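Local coordinates for protein cellulase CEL9M (PDB 1IA6) that probably hydrolyses internal beta-1,4-glucosidic linkages in cellulose and related beta-glucans, as a family 9 glycoside hydrolase with a catalytic module rich in helices, at residues 84-88 with 89-93; 302-305 with 306-310; 102-105 with 106-110. All coordinates share one frame; numbering follows the deposited sequence.

How the contacts relate
The three contacts are all local, each formed where a helix begins or ends. Contacts 1 and 3 share helix 91-107: contact 1 is the turn leading into it from helix 82-87, and contact 3 is its C-terminal end, with centres about 26 Å apart. Contact 2 starts helix 306-323 across the chain's centre from contact 3, and its own centre, about 13 Å from that point, is the closest of the three. Each mixes buried with more accessible residues. Contact 1 relies on threonine, asparagine and aspartate side chains, contact 3 on a serine returning to its own helix, and contact 2 on an arginine that binds carbonyls and a sulfate near the predicted active site.

Contact 1: 84-88 with 89-93; sequences SFDAT and GNTTK
Phe85 O takes the backbone N-H of Asn90 at 2.8 Å, a bond that spans the turn from helix 82-87 to helix 91-107. Gly89 N bonds in addition to Asp86 O at 3.1 Å. Gly89 leaves the helix with a positive phi, and the turn is a Schellman motif; this backbone conformation favours glycine. A weak bond from Thr91 N to Phe85 O brings the first turn of the next helix against the same carbonyl.

Side chains reinforce the turn at two places. On one flank, Thr91 OG1 donates to Asp86 OD1 over 2.6 Å, meeting the carboxylate on its anti side and 33° out of its plane. That hydroxyl lies beside the backbone N of its own residue (chi1 -57°), where it also packs against Phe85 CB at 3.2 Å. On the other flank, Thr88 OG1 sits between its backbone N and carbonyl carbon (chi1 56°) and donates to Ser84 O at 2.7 Å, in the carbonyl plane. The same oxygen accepts Asn90 ND2 at 2.9 Å, so this one hydroxyl gives its proton to the helix and takes one from the asparagine amide. Thr88 OG1 is tilted somewhat from that amide plane. Asn90 ND2 also donates to a water at 2.9 Å, while Asn90 CB lies near the Phe85 ring, CB to CD2 4.4 Å.

Around the turn, Thr88 and Asn90 rest on helix 6-15, touching Leu10 and Ile14 respectively. Ser84, Phe85 and Thr88 face helix 413-429, and the Phe85 ring also reaches Ser77 and Leu78 of helix 64-80. The corner between helices 82-87 and 91-107 is thereby set against three other helices of the module.

Contact 2: 302-305 with 306-310; sequences SNWG and VLRYA. With SO4 (sulfate ion), chain E.
Arg308 folds back along the start of its helix to grip the two carbonyls that precede it. Its NE donates to Gly305 O at 3.0 Å, and its NH2 to Trp304 O at 2.9 Å, the latter oxygen lying in the guanidinium plane. Bends at chi2 (-90°) and chi3 (-57°) curl the chain into this position. The packing is close here: Arg308 NE stands 3.2 Å above the centre of the Tyr309 ring, Tyr309 OH lies over a face of the guanidinium, and Tyr309 CE2 comes to 3.2 Å from Trp304 O. Gly305, with positive phi, is the N-cap of helix 306-323, and its carbonyl also takes a weak bond from Tyr309 N. Elsewhere the contact is looser. At the helix start a water accepts from Val306 N and lies within bonding distance of Asn303 O. Beyond the guanidinium sits a sulfate, probably from the crystallisation liquor: Arg308 NH1 donates to its O2, and NH2 to its O3 at 2.8 Å. Trp256 NE1 binds the same ion, and Asp414 makes a salt bridge to Arg308 NH1. Trp304, the exposed residue of the contact, brings CD1 to 3.2 Å from sulfate O3, while its NE1 bonds to Glu410, a predicted active-site residue.

Contact 3: 102-105 with 106-110; sequences TDYF and LKSHP
Ser108 OG turns back over one face of the Tyr104 ring, 3.6 Å above its plane and displaced toward the rim, with CE1 the nearest ring atom. The two side chains meet because Tyr104 CG is anti to the backbone N (chi1 171°), which sends the ring out from the helix, where Ser108, four residues on, can reach its face, while Ser108 OG lies beside its own backbone N (chi1 -58°) and bends toward the preceding turn. There the hydroxyl donates to Tyr104 O at 2.9 Å, 37° above the carbonyl plane. Ser108 N reaches the same oxygen at 3.0 Å from the opposite face of that plane.

Just before Ser108, Leu106 N and Lys107 N make regular helical bonds to Thr102 O and Asp103 O. Leu106 CG passes 3.4 Å from Thr102 O, and Lys107 CG comes to 3.2 Å from Asp103 O. The lysine chain then leaves the contact, its NZ held by Asp49 and Thr51.

Neighbouring elements enclose this end of helix 91-107. Phe105 packs on helices 64-80 and 152-169, and Leu106 on helix 174-193. Tyr104 touches Val119 of strand 115-119, and its side chain is about 7 Å from that of Cys22, a zinc ligand.

The OG bond to Tyr104 O satisfies the hydroxyl proton of the buried serine within its own helix, and that carbonyl takes two donors; Ser108 N adds a weak bond to Phe105 O. The last turn is thus closed by a side chain as well as by the backbone.

Contact 1: 84-88 with 89-93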
ATOM      1  N   SER A  84      14.942 -11.446  -2.123  1.00 13.10           N
ATOM      2  CA  SER A  84      14.671 -11.357  -0.692  1.00 14.27           C
ATOM      3  C   SER A  84      13.502 -12.237  -0.282  1.00 13.86           C
ATOM      4  O   SER A  84      13.523 -12.840   0.788  1.00 13.85           O
ATOM      5  CB  SER A  84      14.384  -9.909  -0.289  1.00 13.14           C
ATOM      6  OG  SER A  84      15.504  -9.087  -0.553  1.00 14.01           O
ATOM      7  N   PHE A  85      12.475 -12.300  -1.127  1.00 12.89           N
ATOM      8  CA  PHE A  85      11.314 -13.127  -0.830  1.00 12.11           C
ATOM      9  C   PHE A  85      11.643 -14.613  -1.015  1.00 11.80           C
ATOM     10  O   PHE A  85      11.257 -15.447  -0.193  1.00 11.65           O
ATOM     11  CB  PHE A  85      10.128 -12.744  -1.724  1.00 10.14           C
ATOM     12  CG  PHE A  85       9.610 -11.348  -1.494  1.00 10.66           C
ATOM     13  CD1 PHE A  85      10.237 -10.249  -2.075  1.00  9.29           C
ATOM     14  CD2 PHE A  85       8.490 -11.135  -0.693  1.00 10.63           C
ATOM     15  CE1 PHE A  85       9.755  -8.955  -1.866  1.00 10.16           C
ATOM     16  CE2 PHE A  85       8.001  -9.845  -0.476  1.00 10.62           C
ATOM     17  CZ  PHE A  85       8.633  -8.755  -1.064  1.00  8.20           C
ATOM     18  N   ASP A  86      12.357 -14.945  -2.087  1.00 12.80           N
ATOM     19  CA  ASP A  86      12.719 -16.339  -2.340  1.00 13.86           C
ATOM     20  C   ASP A  86      13.587 -16.904  -1.218  1.00 14.85           C
ATOM     21  O   ASP A  86      13.304 -17.973  -0.682  1.00 16.07           O
ATOM     22  CB  ASP A  86      13.485 -16.486  -3.660  1.00 14.63           C
ATOM     23  CG  ASP A  86      12.616 -16.256  -4.880  1.00 17.69           C
ATOM     24  OD1 ASP A  86      11.383 -16.428  -4.788  1.00 18.02           O
ATOM     25  OD2 ASP A  86      13.175 -15.916  -5.942  1.00 19.49           O
ATOM     26  N   ALA A  87      14.642 -16.174  -0.871  1.00 15.82           N
ATOM     27  CA  ALA A  87      15.579 -16.602   0.165  1.00 17.04           C
ATOM     28  C   ALA A  87      14.950 -16.813   1.536  1.00 17.89           C
ATOM     29  O   ALA A  87      15.377 -17.694   2.287  1.00 18.94           O
ATOM     30  CB  ALA A  87      16.724 -15.597   0.269  1.00 16.01           C
ATOM     31  N   THR A  88      13.939 -16.013   1.867  1.00 16.57           N
ATOM     32  CA  THR A  88      13.276 -16.131   3.162  1.00 16.05           C
ATOM     33  C   THR A  88      12.026 -17.001   3.117  1.00 15.81           C
ATOM     34  O   THR A  88      11.329 -17.140   4.120  1.00 17.28           O
ATOM     35  CB  THR A  88      12.885 -14.743   3.720  1.00 17.71           C
ATOM     36  OG1 THR A  88      12.061 -14.058   2.770  1.00 16.17           O
ATOM     37  CG2 THR A  88      14.127 -13.915   3.999  1.00 17.02           C
ATOM     38  N   GLY A  89      11.746 -17.584   1.955  1.00 14.96           N
ATOM     39  CA  GLY A  89      10.580 -18.440   1.819  1.00 16.12           C
ATOM     40  C   GLY A  89       9.247 -17.716   1.932  1.00 16.14           C
ATOM     41  O   GLY A  89       8.261 -18.292   2.400  1.00 16.91           O
ATOM     42  N   ASN A  90       9.207 -16.460   1.499  1.00 13.89           N
ATOM     43  CA  ASN A  90       7.975 -15.680   1.567  1.00 13.76           C
ATOM     44  C   ASN A  90       7.307 -15.422   0.221  1.00 13.69           C
ATOM     45  O   ASN A  90       6.227 -14.835   0.164  1.00 12.44           O
ATOM     46  CB  ASN A  90       8.241 -14.343   2.258  1.00 12.99           C
ATOM     47  CG  ASN A  90       8.405 -14.491   3.753  1.00 15.25           C
ATOM     48  OD1 ASN A  90       7.504 -14.977   4.437  1.00 17.15           O
ATOM     49  ND2 ASN A  90       9.558 -14.078   4.272  1.00 15.61           N
ATOM     50  N   THR A  91       7.932 -15.868  -0.860  1.00 12.40           N
ATOM     51  CA  THR A  91       7.373 -15.638  -2.187  1.00 12.94           C
ATOM     52  C   THR A  91       5.976 -16.211  -2.397  1.00 13.39           C
ATOM     53  O   THR A  91       5.107 -15.546  -2.959  1.00 13.11           O
ATOM     54  CB  THR A  91       8.299 -16.195  -3.272  1.00 13.39           C
ATOM     55  OG1 THR A  91       9.590 -15.592  -3.138  1.00 15.26           O
ATOM     56  CG2 THR A  91       7.748 -15.882  -4.656  1.00 14.73           C
ATOM     57  N   THR A  92       5.760 -17.445  -1.954  1.00 14.42           N
ATOM     58  CA  THR A  92       4.462 -18.088  -2.119  1.00 14.58           C
ATOM     59  C   THR A  92       3.335 -17.322  -1.438  1.00 13.97           C
ATOM     60  O   THR A  92       2.289 -17.083  -2.041  1.00 13.17           O
ATOM     61  CB  THR A  92       4.486 -19.524  -1.571  1.00 17.23           C
ATOM     62  OG1 THR A  92       5.460 -20.289  -2.290  1.00 19.18           O
ATOM     63  CG2 THR A  92       3.117 -20.175  -1.724  1.00 16.21           C
ATOM     64  N   LYS A  93       3.547 -16.941  -0.183  1.00 12.52           N
ATOM     65  CA  LYS A  93       2.536 -16.207   0.568  1.00 11.54           C
ATOM     66  C   LYS A  93       2.314 -14.836  -0.067  1.00 11.48           C
ATOM     67  O   LYS A  93       1.180 -14.387  -0.212  1.00 11.25           O
ATOM     68  CB  LYS A  93       2.979 -16.045   2.028  1.00 12.70           C
ATOM     69  CG  LYS A  93       1.937 -15.401   2.941  1.00 11.92           C
ATOM     70  CD  LYS A  93       0.687 -16.262   3.061  1.00 12.86           C
ATOM     71  CE  LYS A  93      -0.314 -15.637   4.021  1.00 13.69           C
ATOM     72  NZ  LYS A  93      -1.544 -16.461   4.195  1.00 13.03           N
TER
HETATM   73  O   HOH W   1      10.797 -15.101   6.737  1.00 20.72           O

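Contact 2: 302-305 with 306-310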
ATOM      1  N   SER A 302       4.981  14.183   8.971  1.00 11.15           N
ATOM      2  CA  SER A 302       3.724  14.750   9.439  1.00 12.44           C
ATOM      3  C   SER A 302       3.237  13.917  10.623  1.00 12.88           C
ATOM      4  O   SER A 302       3.869  12.924  10.984  1.00 12.71           O
ATOM      5  CB  SER A 302       2.690  14.759   8.309  1.00 13.42           C
ATOM      6  OG  SER A 302       1.584  15.585   8.636  1.00 13.59           O
ATOM      7  N   ASN A 303       2.110  14.306  11.212  1.00 12.88           N
ATOM      8  CA  ASN A 303       1.599  13.622  12.397  1.00 13.04           C
ATOM      9  C   ASN A 303       0.793  12.342  12.205  1.00 14.25           C
ATOM     10  O   ASN A 303       0.800  11.482  13.082  1.00 16.98           O
ATOM     11  CB  ASN A 303       0.769  14.596  13.242  1.00 12.68           C
ATOM     12  CG  ASN A 303      -0.477  15.069  12.526  1.00 14.46           C
ATOM     13  OD1 ASN A 303      -0.398  15.757  11.509  1.00 14.80           O
ATOM     14  ND2 ASN A 303      -1.642  14.695  13.050  1.00 16.68           N
ATOM     15  N   TRP A 304       0.098  12.208  11.081  1.00 12.47           N
ATOM     16  CA  TRP A 304      -0.719  11.021  10.859  1.00 13.82           C
ATOM     17  C   TRP A 304      -0.007   9.966  10.022  1.00 11.47           C
ATOM     18  O   TRP A 304       0.430  10.243   8.908  1.00 10.52           O
ATOM     19  CB  TRP A 304      -2.042  11.416  10.197  1.00 17.17           C
ATOM     20  CG  TRP A 304      -3.145  10.447  10.483  1.00 22.10           C
ATOM     21  CD1 TRP A 304      -3.414   9.286   9.819  1.00 23.02           C
ATOM     22  CD2 TRP A 304      -4.086  10.520  11.562  1.00 23.00           C
ATOM     23  NE1 TRP A 304      -4.463   8.629  10.419  1.00 24.79           N
ATOM     24  CE2 TRP A 304      -4.893   9.364  11.491  1.00 23.78           C
ATOM     25  CE3 TRP A 304      -4.323  11.450  12.584  1.00 25.01           C
ATOM     26  CZ2 TRP A 304      -5.923   9.112  12.405  1.00 24.97           C
ATOM     27  CZ3 TRP A 304      -5.346  11.200  13.492  1.00 24.68           C
ATOM     28  CH2 TRP A 304      -6.133  10.038  13.395  1.00 25.36           C
ATOM     29  N   GLY A 305       0.093   8.755  10.568  1.00 10.99           N
ATOM     30  CA  GLY A 305       0.770   7.677   9.867  1.00 10.22           C
ATOM     31  C   GLY A 305       2.219   8.058   9.636  1.00  8.71           C
ATOM     32  O   GLY A 305       2.745   7.903   8.535  1.00  9.38           O
ATOM     33  N   VAL A 306       2.876   8.551  10.682  1.00  7.54           N
ATOM     34  CA  VAL A 306       4.259   8.986  10.553  1.00  9.18           C
ATOM     35  C   VAL A 306       5.236   7.889  10.130  1.00  7.60           C
ATOM     36  O   VAL A 306       6.119   8.135   9.308  1.00  9.40           O
ATOM     37  CB  VAL A 306       4.759   9.669  11.855  1.00 11.32           C
ATOM     38  CG1 VAL A 306       4.805   8.678  12.992  1.00 12.56           C
ATOM     39  CG2 VAL A 306       6.127  10.287  11.619  1.00 11.61           C
ATOM     40  N   LEU A 307       5.083   6.681  10.669  1.00  7.77           N
ATOM     41  CA  LEU A 307       5.986   5.582  10.307  1.00  7.97           C
ATOM     42  C   LEU A 307       5.738   5.129   8.872  1.00  8.67           C
ATOM     43  O   LEU A 307       6.653   4.674   8.184  1.00  8.55           O
ATOM     44  CB  LEU A 307       5.814   4.404  11.269  1.00  8.26           C
ATOM     45  CG  LEU A 307       6.165   4.736  12.726  1.00  8.61           C
ATOM     46  CD1 LEU A 307       5.962   3.505  13.594  1.00 10.43           C
ATOM     47  CD2 LEU A 307       7.612   5.215  12.812  1.00  9.95           C
ATOM     48  N   ARG A 308       4.492   5.253   8.429  1.00  7.56           N
ATOM     49  CA  ARG A 308       4.120   4.891   7.069  1.00  9.86           C
ATOM     50  C   ARG A 308       4.954   5.729   6.094  1.00  8.70           C
ATOM     51  O   ARG A 308       5.469   5.211   5.101  1.00  9.27           O
ATOM     52  CB  ARG A 308       2.608   5.128   6.881  1.00 10.14           C
ATOM     53  CG  ARG A 308       2.102   5.279   5.449  1.00 11.05           C
ATOM     54  CD  ARG A 308       2.140   6.734   5.017  1.00 13.15           C
ATOM     55  NE  ARG A 308       1.371   7.611   5.904  1.00 12.01           N
ATOM     56  CZ  ARG A 308       0.050   7.781   5.862  1.00 13.39           C
ATOM     57  NH1 ARG A 308      -0.695   7.133   4.974  1.00 14.99           N
ATOM     58  NH2 ARG A 308      -0.530   8.630   6.701  1.00 14.52           N
ATOM     59  N   TYR A 309       5.111   7.018   6.388  1.00  7.38           N
ATOM     60  CA  TYR A 309       5.894   7.895   5.524  1.00  8.79           C
ATOM     61  C   TYR A 309       7.384   7.569   5.551  1.00  8.04           C
ATOM     62  O   TYR A 309       8.034   7.552   4.507  1.00  8.59           O
ATOM     63  CB  TYR A 309       5.690   9.362   5.919  1.00  9.30           C
ATOM     64  CG  TYR A 309       4.302   9.885   5.629  1.00 12.62           C
ATOM     65  CD1 TYR A 309       3.744   9.759   4.356  1.00 13.17           C
ATOM     66  CD2 TYR A 309       3.546  10.512   6.620  1.00 12.65           C
ATOM     67  CE1 TYR A 309       2.471  10.244   4.075  1.00 16.48           C
ATOM     68  CE2 TYR A 309       2.266  11.004   6.347  1.00 14.72           C
ATOM     69  CZ  TYR A 309       1.739  10.863   5.071  1.00 17.44           C
ATOM     70  OH  TYR A 309       0.479  11.339   4.781  1.00 19.76           O
ATOM     71  N   ALA A 310       7.927   7.317   6.742  1.00  8.01           N
ATOM     72  CA  ALA A 310       9.349   7.002   6.866  1.00  9.74           C
ATOM     73  C   ALA A 310       9.707   5.719   6.113  1.00 10.00           C
ATOM     74  O   ALA A 310      10.747   5.646   5.446  1.00  9.93           O
ATOM     75  CB  ALA A 310       9.736   6.878   8.341  1.00  8.28           C
TER
HETATM   76  S   SO4 E1266      -4.189   9.051   5.751  1.00 30.63           S
HETATM   77  O1  SO4 E1266      -5.273   8.509   6.600  1.00 28.72           O
HETATM   78  O2  SO4 E1266      -3.622   7.962   4.934  1.00 24.34           O
HETATM   79  O3  SO4 E1266      -3.142   9.632   6.617  1.00 27.67           O
HETATM   80  O4  SO4 E1266      -4.741  10.108   4.874  1.00 28.45           O
HETATM   81  O   HOH W   2       1.164   8.680  13.424  1.00 22.44           O

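Contact 3: 102-105 with 106-110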
ATOM      1  N   THR A 102      -5.651  -8.774  -7.159  1.00  7.10           N
ATOM      2  CA  THR A 102      -5.967  -8.785  -8.581  1.00  8.49           C
ATOM      3  C   THR A 102      -7.256  -9.504  -8.958  1.00  8.41           C
ATOM      4  O   THR A 102      -7.941  -9.076  -9.883  1.00  8.72           O
ATOM      5  CB  THR A 102      -4.775  -9.317  -9.420  1.00  8.32           C
ATOM      6  OG1 THR A 102      -4.454 -10.654  -9.033  1.00  9.21           O
ATOM      7  CG2 THR A 102      -3.555  -8.430  -9.203  1.00  9.72           C
ATOM      8  N   ASP A 103      -7.606 -10.574  -8.247  1.00  7.79           N
ATOM      9  CA  ASP A 103      -8.855 -11.278  -8.548  1.00  9.60           C
ATOM     10  C   ASP A 103     -10.014 -10.300  -8.372  1.00  9.69           C
ATOM     11  O   ASP A 103     -10.986 -10.313  -9.132  1.00 10.58           O
ATOM     12  CB  ASP A 103      -9.068 -12.462  -7.599  1.00 10.36           C
ATOM     13  CG  ASP A 103      -8.276 -13.692  -7.999  1.00 13.00           C
ATOM     14  OD1 ASP A 103      -7.724 -13.719  -9.118  1.00 11.17           O
ATOM     15  OD2 ASP A 103      -8.223 -14.641  -7.190  1.00 13.64           O
ATOM     16  N   TYR A 104      -9.901  -9.459  -7.349  1.00  8.38           N
ATOM     17  CA  TYR A 104     -10.921  -8.463  -7.043  1.00  8.77           C
ATOM     18  C   TYR A 104     -10.972  -7.382  -8.124  1.00  7.43           C
ATOM     19  O   TYR A 104     -12.051  -6.992  -8.566  1.00  8.39           O
ATOM     20  CB  TYR A 104     -10.630  -7.860  -5.661  1.00  9.26           C
ATOM     21  CG  TYR A 104     -11.468  -6.664  -5.267  1.00 10.32           C
ATOM     22  CD1 TYR A 104     -12.860  -6.748  -5.181  1.00 10.02           C
ATOM     23  CD2 TYR A 104     -10.861  -5.449  -4.946  1.00  9.70           C
ATOM     24  CE1 TYR A 104     -13.624  -5.648  -4.782  1.00 11.24           C
ATOM     25  CE2 TYR A 104     -11.614  -4.346  -4.547  1.00 10.80           C
ATOM     26  CZ  TYR A 104     -12.993  -4.453  -4.467  1.00 12.35           C
ATOM     27  OH  TYR A 104     -13.736  -3.360  -4.071  1.00 12.41           O
ATOM     28  N   PHE A 105      -9.812  -6.904  -8.562  1.00  6.68           N
ATOM     29  CA  PHE A 105      -9.783  -5.879  -9.601  1.00  6.97           C
ATOM     30  C   PHE A 105     -10.420  -6.381 -10.898  1.00  8.20           C
ATOM     31  O   PHE A 105     -11.152  -5.644 -11.565  1.00  7.36           O
ATOM     32  CB  PHE A 105      -8.347  -5.431  -9.890  1.00  7.02           C
ATOM     33  CG  PHE A 105      -7.643  -4.835  -8.705  1.00  8.89           C
ATOM     34  CD1 PHE A 105      -8.349  -4.115  -7.740  1.00  9.40           C
ATOM     35  CD2 PHE A 105      -6.272  -4.981  -8.557  1.00  7.85           C
ATOM     36  CE1 PHE A 105      -7.691  -3.552  -6.643  1.00 10.03           C
ATOM     37  CE2 PHE A 105      -5.605  -4.425  -7.465  1.00 10.81           C
ATOM     38  CZ  PHE A 105      -6.315  -3.710  -6.508  1.00 10.01           C
ATOM     39  N   LEU A 106     -10.138  -7.631 -11.254  1.00 10.04           N
ATOM     40  CA  LEU A 106     -10.690  -8.208 -12.475  1.00 10.84           C
ATOM     41  C   LEU A 106     -12.210  -8.335 -12.399  1.00 11.80           C
ATOM     42  O   LEU A 106     -12.907  -8.034 -13.366  1.00 11.45           O
ATOM     43  CB  LEU A 106     -10.054  -9.574 -12.755  1.00 11.62           C
ATOM     44  CG  LEU A 106      -8.579  -9.548 -13.180  1.00 12.87           C
ATOM     45  CD1 LEU A 106      -8.053 -10.972 -13.325  1.00 15.34           C
ATOM     46  CD2 LEU A 106      -8.438  -8.789 -14.490  1.00 13.75           C
ATOM     47  N   LYS A 107     -12.722  -8.770 -11.252  1.00 11.07           N
ATOM     48  CA  LYS A 107     -14.164  -8.911 -11.069  1.00 13.24           C
ATOM     49  C   LYS A 107     -14.855  -7.545 -11.102  1.00 11.67           C
ATOM     50  O   LYS A 107     -16.008  -7.428 -11.524  1.00 10.13           O
ATOM     51  CB  LYS A 107     -14.457  -9.611  -9.736  1.00 14.76           C
ATOM     52  CG  LYS A 107     -13.992 -11.062  -9.713  1.00 18.96           C
ATOM     53  CD  LYS A 107     -14.004 -11.654  -8.312  1.00 23.01           C
ATOM     54  CE  LYS A 107     -15.405 -11.738  -7.736  1.00 24.01           C
ATOM     55  NZ  LYS A 107     -15.384 -12.392  -6.396  1.00 25.05           N
ATOM     56  N   SER A 108     -14.137  -6.515 -10.670  1.00  9.19           N
ATOM     57  CA  SER A 108     -14.675  -5.158 -10.639  1.00 10.49           C
ATOM     58  C   SER A 108     -14.656  -4.469 -12.005  1.00 11.05           C
ATOM     59  O   SER A 108     -15.086  -3.326 -12.124  1.00 11.91           O
ATOM     60  CB  SER A 108     -13.889  -4.305  -9.634  1.00 10.52           C
ATOM     61  OG  SER A 108     -13.940  -4.863  -8.330  1.00  9.72           O
ATOM     62  N   HIS A 109     -14.158  -5.165 -13.024  1.00 10.44           N
ATOM     63  CA  HIS A 109     -14.070  -4.631 -14.387  1.00 12.13           C
ATOM     64  C   HIS A 109     -14.905  -5.547 -15.294  1.00 14.36           C
ATOM     65  O   HIS A 109     -14.358  -6.329 -16.075  1.00 12.84           O
ATOM     66  CB  HIS A 109     -12.597  -4.626 -14.824  1.00 10.47           C
ATOM     67  CG  HIS A 109     -12.342  -3.967 -16.147  1.00  9.93           C
ATOM     68  ND1 HIS A 109     -12.802  -2.705 -16.455  1.00 11.89           N
ATOM     69  CD2 HIS A 109     -11.626  -4.378 -17.223  1.00 11.35           C
ATOM     70  CE1 HIS A 109     -12.381  -2.364 -17.661  1.00 11.35           C
ATOM     71  NE2 HIS A 109     -11.666  -3.362 -18.148  1.00 13.78           N
ATOM     72  N   PRO A 110     -16.245  -5.462 -15.190  1.00 15.72           N
ATOM     73  CA  PRO A 110     -17.196  -6.268 -15.970  1.00 17.69           C
ATOM     74  C   PRO A 110     -17.115  -6.129 -17.490  1.00 18.00           C
ATOM     75  O   PRO A 110     -17.364  -7.091 -18.217  1.00 19.67           O
ATOM     76  CB  PRO A 110     -18.551  -5.836 -15.410  1.00 18.37           C
ATOM     77  CG  PRO A 110     -18.311  -4.420 -15.018  1.00 19.21           C
ATOM     78  CD  PRO A 110     -16.968  -4.501 -14.336  1.00 17.00           C
TER